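Long-range contacts in myosin-17 (Arabidopsis thaliana, PDB 7KFL), which is a plant class XI myosin motor whose globular tail, the cargo-binding domain, probably recognises the cargo that the motor carries: residues L74-L85 with L159-I170; I332-T340 with I357-T365. One frame throughout, in Å; residues are numbered along the deposited sequence.

Both contacts pair two antiparallel helices of the mainly helical globular tail, and contact 1 is complete before contact 2 begins along the chain. Contact 1 joins helix 71-89 to the long helix 150-186, its centre about 13 Å from the centre of the chain, and is almost wholly buried. Contact 2 joins helices 332-341 and 354-369, about 33 Å from that centre, and is only partly buried. Their centres lie 45 Å apart and their nearest atoms about 22 Å apart, so they do not meet directly. Helix 236-260 spans the gap: residues of it pack on contact 1 near one end and on helix 332-341 near the other. One interface thus lies in the interior of the tail, the other toward its periphery, with a single helix touching both.

Contact 1: residues L74-L85 with L159-I170; sequences LAYWLSNSATLL and LTAFLEKIYGMI
Leu78, Leu163 and Ile166 pack knobs-into-holes in this antiparallel helix pair, whose short axes approach to 9.4 Å. Leu78 sits among Leu163, Ile166, Tyr167 and Ile170; with CG anti to the backbone N (chi1 180°), its CD1 swings across to Leu163 CD1 at 3.6 Å. Leu163 answers by entering the hole between Leu78, Ser81, Ala82 and Leu85, where small Ser81 and Ala82 leave room for a branched knob. Beta-branched Ile166 splits its work: CG2 lies 3.7 Å from Leu74 CD2 as the two side chains pass in opposite directions, whereas CD1 reaches Trp77 CB at 3.9 Å. Leu85 and Leu159 also pass in opposite directions, Leu85 CG 3.7 Å from Leu159 CD2, and Leu85 sends CD1 to Leu163 CD2 at 3.6 Å. With an alanine here in place of Leu85, CG and both methyls are gone, which would probably open a gap beside Leu159 and Leu163. Thr160, at this end, turns its hydroxyl to Lys156 O of its own helix. Around the pair, Leu238 of helix 236-260 covers Leu78 and Leu163, helix 53-65 meets Leu74 and Ile166 through Ile65, and helix 31-43 packs on Leu84.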
loop_
_atom_site.group_PDB
_atom_site.type_symbol
_atom_site.label_atom_id
_atom_site.label_comp_id
_atom_site.label_asym_id
_atom_site.label_seq_id
_atom_site.Cartn_x
_atom_site.Cartn_y
_atom_site.Cartn_z
ATOM N N LEU A 74 8.307 -7.884 9.694
ATOM C CA LEU A 74 7.589 -7.846 8.388
ATOM C C LEU A 74 8.399 -7.040 7.368
ATOM O O LEU A 74 8.576 -7.533 6.240
ATOM C CB LEU A 74 6.194 -7.239 8.565
ATOM C CG LEU A 74 5.100 -8.211 9.006
ATOM C CD1 LEU A 74 3.871 -7.453 9.481
ATOM C CD2 LEU A 74 4.735 -9.169 7.884
ATOM N N ALA A 75 8.845 -5.840 7.741
ATOM C CA ALA A 75 9.674 -4.945 6.896
ATOM C C ALA A 75 10.968 -5.670 6.509
ATOM O O ALA A 75 11.385 -5.567 5.333
ATOM C CB ALA A 75 9.954 -3.655 7.629
ATOM N N TYR A 76 11.559 -6.393 7.469
ATOM C CA TYR A 76 12.793 -7.204 7.306
ATOM C C TYR A 76 12.567 -8.278 6.238
ATOM O O TYR A 76 13.366 -8.364 5.286
ATOM C CB TYR A 76 13.204 -7.840 8.637
ATOM C CG TYR A 76 14.477 -8.645 8.571
ATOM C CD1 TYR A 76 15.712 -8.020 8.477
ATOM C CD2 TYR A 76 14.454 -10.031 8.593
ATOM C CE1 TYR A 76 16.890 -8.750 8.409
ATOM C CE2 TYR A 76 15.621 -10.776 8.525
ATOM C CZ TYR A 76 16.844 -10.133 8.433
ATOM O OH TYR A 76 17.998 -10.859 8.364
ATOM N N TRP A 77 11.497 -9.064 6.392
ATOM C CA TRP A 77 11.196 -10.240 5.530
ATOM C C TRP A 77 10.581 -9.805 4.195
ATOM O O TRP A 77 10.636 -10.609 3.248
ATOM C CB TRP A 77 10.321 -11.259 6.272
ATOM C CG TRP A 77 11.129 -12.155 7.156
ATOM C CD1 TRP A 77 11.013 -12.317 8.505
ATOM C CD2 TRP A 77 12.226 -12.987 6.745
ATOM N NE1 TRP A 77 11.946 -13.211 8.959
ATOM C CE2 TRP A 77 12.706 -13.637 7.902
ATOM C CE3 TRP A 77 12.842 -13.253 5.516
ATOM C CZ2 TRP A 77 13.771 -14.534 7.858
ATOM C CZ3 TRP A 77 13.892 -14.143 5.473
ATOM C CH2 TRP A 77 14.348 -14.774 6.630
ATOM N N LEU A 78 10.036 -8.590 4.105
ATOM C CA LEU A 78 9.622 -8.000 2.804
ATOM C C LEU A 78 10.872 -7.770 1.947
ATOM O O LEU A 78 10.900 -8.254 0.799
ATOM C CB LEU A 78 8.868 -6.686 3.027
ATOM C CG LEU A 78 8.400 -5.999 1.745
ATOM C CD1 LEU A 78 7.109 -6.623 1.243
ATOM C CD2 LEU A 78 8.227 -4.504 1.954
ATOM N N SER A 79 11.866 -7.066 2.499
ATOM C CA SER A 79 13.138 -6.709 1.817
ATOM C C SER A 79 13.892 -7.978 1.400
ATOM O O SER A 79 14.421 -8.003 0.272
ATOM C CB SER A 79 13.990 -5.828 2.685
ATOM O OG SER A 79 15.050 -5.255 1.931
ATOM N N ASN A 80 13.916 -8.995 2.268
ATOM C CA ASN A 80 14.633 -10.280 2.037
ATOM C C ASN A 80 13.899 -11.116 0.983
ATOM O O ASN A 80 14.572 -11.618 0.059
ATOM C CB ASN A 80 14.818 -11.071 3.334
ATOM C CG ASN A 80 16.103 -10.707 4.044
ATOM O OD1 ASN A 80 17.180 -11.128 3.627
ATOM N ND2 ASN A 80 16.007 -9.910 5.096
ATOM N N SER A 81 12.580 -11.277 1.120
ATOM C CA SER A 81 11.731 -12.072 0.196
ATOM C C SER A 81 11.844 -11.505 -1.223
ATOM O O SER A 81 12.022 -12.300 -2.163
ATOM C CB SER A 81 10.302 -12.111 0.658
ATOM O OG SER A 81 10.219 -12.627 1.976
ATOM N N ALA A 82 11.748 -10.180 -1.358
ATOM C CA ALA A 82 11.830 -9.456 -2.648
ATOM C C ALA A 82 13.165 -9.776 -3.333
ATOM O O ALA A 82 13.142 -10.112 -4.532
ATOM C CB ALA A 82 11.652 -7.972 -2.424
ATOM N N THR A 83 14.278 -9.703 -2.593
ATOM C CA THR A 83 15.653 -9.939 -3.114
ATOM C C THR A 83 15.822 -11.425 -3.463
ATOM O O THR A 83 16.407 -11.706 -4.529
ATOM C CB THR A 83 16.727 -9.452 -2.132
ATOM O OG1 THR A 83 16.444 -8.089 -1.818
ATOM C CG2 THR A 83 18.132 -9.560 -2.689
ATOM N N LEU A 84 15.333 -12.337 -2.615
ATOM C CA LEU A 84 15.441 -13.801 -2.856
ATOM C C LEU A 84 14.652 -14.169 -4.119
ATOM O O LEU A 84 15.202 -14.915 -4.951
ATOM C CB LEU A 84 14.937 -14.590 -1.643
ATOM C CG LEU A 84 15.097 -16.108 -1.744
ATOM C CD1 LEU A 84 16.447 -16.497 -2.340
ATOM C CD2 LEU A 84 14.918 -16.764 -0.381
ATOM N N LEU A 85 13.418 -13.665 -4.250
ATOM C CA LEU A 85 12.531 -13.928 -5.416
ATOM C C LEU A 85 13.168 -13.360 -6.692
ATOM O O LEU A 85 13.050 -14.019 -7.743
ATOM C CB LEU A 85 11.147 -13.322 -5.162
ATOM C CG LEU A 85 10.199 -14.200 -4.349
ATOM C CD1 LEU A 85 9.051 -13.384 -3.777
ATOM C CD2 LEU A 85 9.670 -15.354 -5.190
ATOM N N LEU A 159 7.071 -18.744 -1.854
ATOM C CA LEU A 159 7.788 -17.514 -1.417
ATOM C C LEU A 159 7.088 -16.275 -1.990
ATOM O O LEU A 159 6.980 -15.270 -1.253
ATOM C CB LEU A 159 9.255 -17.574 -1.854
ATOM C CG LEU A 159 10.142 -16.438 -1.341
ATOM C CD1 LEU A 159 10.146 -16.384 0.180
ATOM C CD2 LEU A 159 11.562 -16.580 -1.865
ATOM N N THR A 160 6.646 -16.338 -3.252
ATOM C CA THR A 160 5.818 -15.294 -3.916
ATOM C C THR A 160 4.586 -15.014 -3.045
ATOM O O THR A 160 4.344 -13.836 -2.729
ATOM C CB THR A 160 5.440 -15.709 -5.346
ATOM O OG1 THR A 160 6.635 -15.732 -6.126
ATOM C CG2 THR A 160 4.437 -14.784 -6.001
ATOM N N ALA A 161 3.857 -16.066 -2.660
ATOM C CA ALA A 161 2.624 -15.985 -1.840
ATOM C C ALA A 161 2.929 -15.299 -0.501
ATOM O O ALA A 161 2.071 -14.538 -0.026
ATOM C CB ALA A 161 2.033 -17.359 -1.637
ATOM N N PHE A 162 4.106 -15.542 0.080
ATOM C CA PHE A 162 4.508 -14.973 1.396
ATOM C C PHE A 162 4.902 -13.498 1.240
ATOM O O PHE A 162 4.605 -12.718 2.162
ATOM C CB PHE A 162 5.586 -15.831 2.059
ATOM C CG PHE A 162 5.019 -16.767 3.094
ATOM C CD1 PHE A 162 4.525 -18.012 2.736
ATOM C CD2 PHE A 162 4.918 -16.375 4.420
ATOM C CE1 PHE A 162 3.978 -18.861 3.686
ATOM C CE2 PHE A 162 4.373 -17.225 5.370
ATOM C CZ PHE A 162 3.900 -18.465 5.002
ATOM N N LEU A 163 5.528 -13.115 0.123
ATOM C CA LEU A 163 5.822 -11.691 -0.195
ATOM C C LEU A 163 4.506 -10.906 -0.251
ATOM O O LEU A 163 4.443 -9.808 0.338
ATOM C CB LEU A 163 6.575 -11.593 -1.526
ATOM C CG LEU A 163 6.838 -10.171 -2.026
ATOM C CD1 LEU A 163 7.629 -9.371 -1.005
ATOM C CD2 LEU A 163 7.565 -10.183 -3.360
ATOM N N GLU A 164 3.501 -11.451 -0.938
ATOM C CA GLU A 164 2.157 -10.836 -1.096
ATOM C C GLU A 164 1.483 -10.731 0.278
ATOM O O GLU A 164 0.899 -9.673 0.559
ATOM C CB GLU A 164 1.325 -11.643 -2.093
ATOM C CG GLU A 164 1.802 -11.477 -3.527
ATOM C CD GLU A 164 1.243 -12.471 -4.530
ATOM O OE1 GLU A 164 0.368 -13.275 -4.148
ATOM O OE2 GLU A 164 1.690 -12.439 -5.695
ATOM N N LYS A 165 1.583 -11.778 1.103
ATOM C CA LYS A 165 1.015 -11.821 2.478
ATOM C C LYS A 165 1.689 -10.758 3.354
ATOM O O LYS A 165 0.967 -10.014 4.049
ATOM C CB LYS A 165 1.199 -13.209 3.096
ATOM C CG LYS A 165 0.762 -13.336 4.548
ATOM C CD LYS A 165 0.664 -14.771 5.014
ATOM C CE LYS A 165 0.503 -14.901 6.514
ATOM N NZ LYS A 165 -0.813 -14.402 6.972
ATOM N N ILE A 166 3.023 -10.709 3.332
ATOM C CA ILE A 166 3.841 -9.754 4.136
ATOM C C ILE A 166 3.491 -8.325 3.697
ATOM O O ILE A 166 3.100 -7.525 4.568
ATOM C CB ILE A 166 5.345 -10.083 4.018
ATOM C CG1 ILE A 166 5.689 -11.357 4.797
ATOM C CG2 ILE A 166 6.207 -8.910 4.464
ATOM C CD1 ILE A 166 6.986 -12.011 4.376
ATOM N N TYR A 167 3.594 -8.028 2.397
ATOM C CA TYR A 167 3.186 -6.730 1.792
ATOM C C TYR A 167 1.795 -6.340 2.305
ATOM O O TYR A 167 1.613 -5.190 2.742
ATOM C CB TYR A 167 3.165 -6.808 0.264
ATOM C CG TYR A 167 2.514 -5.623 -0.402
ATOM C CD1 TYR A 167 1.147 -5.584 -0.623
ATOM C CD2 TYR A 167 3.264 -4.529 -0.802
ATOM C CE1 TYR A 167 0.542 -4.495 -1.230
ATOM C CE2 TYR A 167 2.676 -3.434 -1.417
ATOM C CZ TYR A 167 1.309 -3.415 -1.629
ATOM O OH TYR A 167 0.733 -2.332 -2.224
ATOM N N GLY A 168 0.847 -7.278 2.226
ATOM C CA GLY A 168 -0.552 -7.095 2.654
ATOM C C GLY A 168 -0.659 -6.734 4.125
ATOM O O GLY A 168 -1.497 -5.879 4.451
ATOM N N MET A 169 0.160 -7.357 4.982
ATOM C CA MET A 169 0.112 -7.196 6.464
ATOM C C MET A 169 0.685 -5.832 6.869
ATOM O O MET A 169 0.088 -5.191 7.754
ATOM C CB MET A 169 0.887 -8.315 7.167
ATOM C CG MET A 169 0.086 -9.598 7.286
ATOM S SD MET A 169 1.130 -11.062 7.456
ATOM C CE MET A 169 1.436 -11.049 9.221
ATOM N N ILE A 170 1.795 -5.408 6.253
ATOM C CA ILE A 170 2.396 -4.055 6.459
ATOM C C ILE A 170 1.329 -3.006 6.117
ATOM O O ILE A 170 1.029 -2.160 6.985
ATOM C CB ILE A 170 3.686 -3.873 5.629
ATOM C CG1 ILE A 170 4.833 -4.726 6.178
ATOM C CG2 ILE A 170 4.081 -2.404 5.544
ATOM C CD1 ILE A 170 6.042 -4.814 5.265
#

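Contact 2: residues I332-T340 with I357-T365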
loop_
_atom_site.group_PDB
_atom_site.type_symbol
_atom_site.label_atom_id
_atom_site.label_comp_id
_atom_site.label_asym_id
_atom_site.label_seq_id
_atom_site.Cartn_x
_atom_site.Cartn_y
_atom_site.Cartn_z
ATOM N N ILE A 332 -22.055 12.191 -11.736
ATOM C CA ILE A 332 -23.271 13.042 -11.575
ATOM C C ILE A 332 -23.968 12.660 -10.263
ATOM O O ILE A 332 -24.386 13.580 -9.538
ATOM C CB ILE A 332 -24.210 12.913 -12.793
ATOM C CG1 ILE A 332 -23.579 13.478 -14.071
ATOM C CG2 ILE A 332 -25.563 13.550 -12.505
ATOM C CD1 ILE A 332 -23.360 14.980 -14.058
ATOM N N GLN A 333 -24.083 11.360 -9.972
ATOM C CA GLN A 333 -24.807 10.842 -8.777
ATOM C C GLN A 333 -24.099 11.322 -7.501
ATOM O O GLN A 333 -24.801 11.562 -6.496
ATOM C CB GLN A 333 -24.915 9.312 -8.795
ATOM C CG GLN A 333 -26.260 8.798 -8.295
ATOM C CD GLN A 333 -26.149 7.687 -7.277
ATOM O OE1 GLN A 333 -25.615 6.614 -7.552
ATOM N NE2 GLN A 333 -26.677 7.930 -6.086
ATOM N N GLN A 334 -22.767 11.457 -7.544
ATOM C CA GLN A 334 -21.933 11.953 -6.415
ATOM C C GLN A 334 -22.185 13.452 -6.217
ATOM O O GLN A 334 -22.509 13.846 -5.078
ATOM C CB GLN A 334 -20.448 11.689 -6.676
ATOM C CG GLN A 334 -20.048 10.229 -6.517
ATOM C CD GLN A 334 -18.699 9.924 -7.121
ATOM O OE1 GLN A 334 -18.112 10.745 -7.824
ATOM N NE2 GLN A 334 -18.196 8.728 -6.857
ATOM N N LEU A 335 -22.034 14.246 -7.284
ATOM C CA LEU A 335 -22.238 15.722 -7.277
ATOM C C LEU A 335 -23.627 16.049 -6.723
ATOM O O LEU A 335 -23.718 16.949 -5.870
ATOM C CB LEU A 335 -22.084 16.272 -8.698
ATOM C CG LEU A 335 -20.657 16.310 -9.242
ATOM C CD1 LEU A 335 -20.657 16.654 -10.722
ATOM C CD2 LEU A 335 -19.802 17.301 -8.467
ATOM N N TYR A 336 -24.661 15.349 -7.197
ATOM C CA TYR A 336 -26.081 15.572 -6.814
ATOM C C TYR A 336 -26.220 15.464 -5.290
ATOM O O TYR A 336 -26.769 16.399 -4.682
ATOM C CB TYR A 336 -27.008 14.591 -7.537
ATOM C CG TYR A 336 -28.452 14.679 -7.113
ATOM C CD1 TYR A 336 -29.291 15.656 -7.625
ATOM C CD2 TYR A 336 -28.980 13.795 -6.183
ATOM C CE1 TYR A 336 -30.616 15.749 -7.233
ATOM C CE2 TYR A 336 -30.302 13.874 -5.779
ATOM C CZ TYR A 336 -31.125 14.854 -6.306
ATOM O OH TYR A 336 -32.430 14.937 -5.912
ATOM N N ARG A 337 -25.733 14.367 -4.703
ATOM C CA ARG A 337 -25.761 14.118 -3.236
ATOM C C ARG A 337 -25.085 15.291 -2.515
ATOM O O ARG A 337 -25.717 15.877 -1.616
ATOM C CB ARG A 337 -25.081 12.784 -2.904
ATOM C CG ARG A 337 -24.885 12.520 -1.416
ATOM C CD ARG A 337 -26.180 12.560 -0.630
ATOM N NE ARG A 337 -27.106 11.521 -1.062
ATOM C CZ ARG A 337 -27.185 10.293 -0.551
ATOM N NH1 ARG A 337 -26.382 9.910 0.429
ATOM N NH2 ARG A 337 -28.071 9.440 -1.034
ATOM N N ILE A 338 -23.853 15.625 -2.913
ATOM C CA ILE A 338 -23.039 16.725 -2.315
ATOM C C ILE A 338 -23.813 18.042 -2.460
ATOM O O ILE A 338 -23.905 18.777 -1.461
ATOM C CB ILE A 338 -21.633 16.789 -2.954
ATOM C CG1 ILE A 338 -20.798 15.557 -2.596
ATOM C CG2 ILE A 338 -20.912 18.075 -2.572
ATOM C CD1 ILE A 338 -19.541 15.396 -3.426
ATOM N N SER A 339 -24.357 18.313 -3.650
ATOM C CA SER A 339 -25.086 19.561 -4.005
ATOM C C SER A 339 -26.377 19.702 -3.187
ATOM O O SER A 339 -26.673 20.829 -2.751
ATOM C CB SER A 339 -25.375 19.610 -5.487
ATOM O OG SER A 339 -24.170 19.707 -6.234
ATOM N N THR A 340 -27.125 18.611 -2.997
ATOM C CA THR A 340 -28.471 18.607 -2.358
ATOM C C THR A 340 -28.351 18.535 -0.830
ATOM O O THR A 340 -29.305 18.961 -0.156
ATOM C CB THR A 340 -29.336 17.457 -2.889
ATOM O OG1 THR A 340 -28.613 16.238 -2.719
ATOM C CG2 THR A 340 -29.715 17.636 -4.343
ATOM N N ILE A 357 -29.352 21.670 -10.456
ATOM C CA ILE A 357 -29.863 20.459 -9.740
ATOM C C ILE A 357 -30.902 19.751 -10.620
ATOM O O ILE A 357 -30.975 18.507 -10.554
ATOM C CB ILE A 357 -30.427 20.823 -8.349
ATOM C CG1 ILE A 357 -29.312 21.265 -7.398
ATOM C CG2 ILE A 357 -31.237 19.672 -7.762
ATOM C CD1 ILE A 357 -29.795 21.826 -6.077
ATOM N N ALA A 358 -31.675 20.507 -11.408
ATOM C CA ALA A 358 -32.673 19.981 -12.371
ATOM C C ALA A 358 -31.963 19.173 -13.463
ATOM O O ALA A 358 -32.441 18.066 -13.774
ATOM C CB ALA A 358 -33.480 21.114 -12.958
ATOM N N ASN A 359 -30.862 19.705 -14.005
ATOM C CA ASN A 359 -30.069 19.096 -15.110
ATOM C C ASN A 359 -29.313 17.859 -14.606
ATOM O O ASN A 359 -28.987 16.995 -15.444
ATOM C CB ASN A 359 -29.088 20.094 -15.730
ATOM C CG ASN A 359 -29.767 21.250 -16.435
ATOM O OD1 ASN A 359 -30.956 21.190 -16.741
ATOM N ND2 ASN A 359 -29.016 22.307 -16.701
ATOM N N MET A 360 -29.021 17.788 -13.303
ATOM C CA MET A 360 -28.368 16.617 -12.655
ATOM C C MET A 360 -29.372 15.460 -12.553
ATOM O O MET A 360 -28.974 14.312 -12.832
ATOM C CB MET A 360 -27.857 16.959 -11.251
ATOM C CG MET A 360 -26.548 17.724 -11.247
ATOM S SD MET A 360 -25.948 18.031 -9.567
ATOM C CE MET A 360 -24.535 19.081 -9.906
ATOM N N ARG A 361 -30.616 15.758 -12.164
ATOM C CA ARG A 361 -31.677 14.754 -11.875
ATOM C C ARG A 361 -32.071 14.021 -13.165
ATOM O O ARG A 361 -32.317 12.800 -13.088
ATOM C CB ARG A 361 -32.883 15.434 -11.215
ATOM C CG ARG A 361 -33.937 14.478 -10.672
ATOM C CD ARG A 361 -33.380 13.455 -9.698
ATOM N NE ARG A 361 -34.277 13.192 -8.576
ATOM C CZ ARG A 361 -35.138 12.176 -8.480
ATOM N NH1 ARG A 361 -35.250 11.280 -9.450
ATOM N NH2 ARG A 361 -35.890 12.060 -7.399
ATOM N N VAL A 362 -32.128 14.736 -14.296
ATOM C CA VAL A 362 -32.478 14.172 -15.639
ATOM C C VAL A 362 -31.358 13.229 -16.100
ATOM O O VAL A 362 -31.686 12.147 -16.624
ATOM C CB VAL A 362 -32.773 15.265 -16.690
ATOM C CG1 VAL A 362 -31.677 16.317 -16.781
ATOM C CG2 VAL A 362 -33.040 14.671 -18.067
ATOM N N MET A 363 -30.094 13.626 -15.918
ATOM C CA MET A 363 -28.890 12.834 -16.301
ATOM C C MET A 363 -28.874 11.500 -15.541
ATOM O O MET A 363 -28.412 10.500 -16.125
ATOM C CB MET A 363 -27.599 13.602 -15.995
ATOM C CG MET A 363 -27.054 14.378 -17.179
ATOM S SD MET A 363 -26.065 15.806 -16.668
ATOM C CE MET A 363 -25.009 16.011 -18.102
ATOM N N MET A 364 -29.346 11.494 -14.290
ATOM C CA MET A 364 -29.362 10.300 -13.399
ATOM C C MET A 364 -30.479 9.339 -13.824
ATOM O O MET A 364 -30.287 8.120 -13.654
ATOM C CB MET A 364 -29.553 10.705 -11.935
ATOM C CG MET A 364 -28.273 11.196 -11.288
ATOM S SD MET A 364 -28.563 12.196 -9.809
ATOM C CE MET A 364 -29.427 11.019 -8.769
ATOM N N THR A 365 -31.595 9.859 -14.349
ATOM C CA THR A 365 -32.731 9.057 -14.885
ATOM C C THR A 365 -32.367 8.530 -16.280
ATOM O O THR A 365 -32.783 7.400 -16.598
ATOM C CB THR A 365 -34.041 9.858 -14.880
ATOM O OG1 THR A 365 -33.795 11.122 -15.495
ATOM C CG2 THR A 365 -34.597 10.066 -13.488
#
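This is an antiparallel helix-helix contact with knobs-into-holes packing, in an outlying part of the globular tail where helix 332-341, within the DIL region, meets helix 354-369. The short axes approach to 9.6 Å, with 142° between their N-to-C directions. Tyr336 and Met360 are reciprocal knobs. Tyr336 fills the hole between Ile357, Met360, Arg361 and Met364; its CG stands anti to the backbone N (chi1 175°), which carries the ring out across the other helix. Ile357 crosses it at about a right angle, with CG2 near CE1. The phenol suits a partly exposed site, since the ring packs against apolar groups while OH reaches the Arg361 side chain, whose guanidinium plane is turned 81° from the ring; Arg361 NE is 3.7 Å from Tyr336 OH, a contact and not a bond. Met360 enters the hole between Ile332, Leu335, Tyr336 and Ser339. Its unbranched chain, extended beyond CG, is long and slender enough to bring SD to 3.7 Å from Tyr336 CA and CE to 3.9 Å from Leu335 CB. Ser339 keeps the wall of this hole low, and its hydroxyl is occupied by Leu335 O, 2.8 Å from OG, so a methyl can lie beside it. At the other end Ile332 puts CG2 against Met364 CG and CD1 against Met363 SD. Leu319 of helix 319-326 packs on Met360 and Met363, and Phe308 of helix 300-309 on Ser339. Met364 completes the grip on the tyrosine through a Met-aromatic contact: its chain bends at chi3, SD lies obliquely 4.2 Å from the centroid of the Tyr336 ring, and CE makes an off-centre CH-pi contact 4.3 Å from that same centroid.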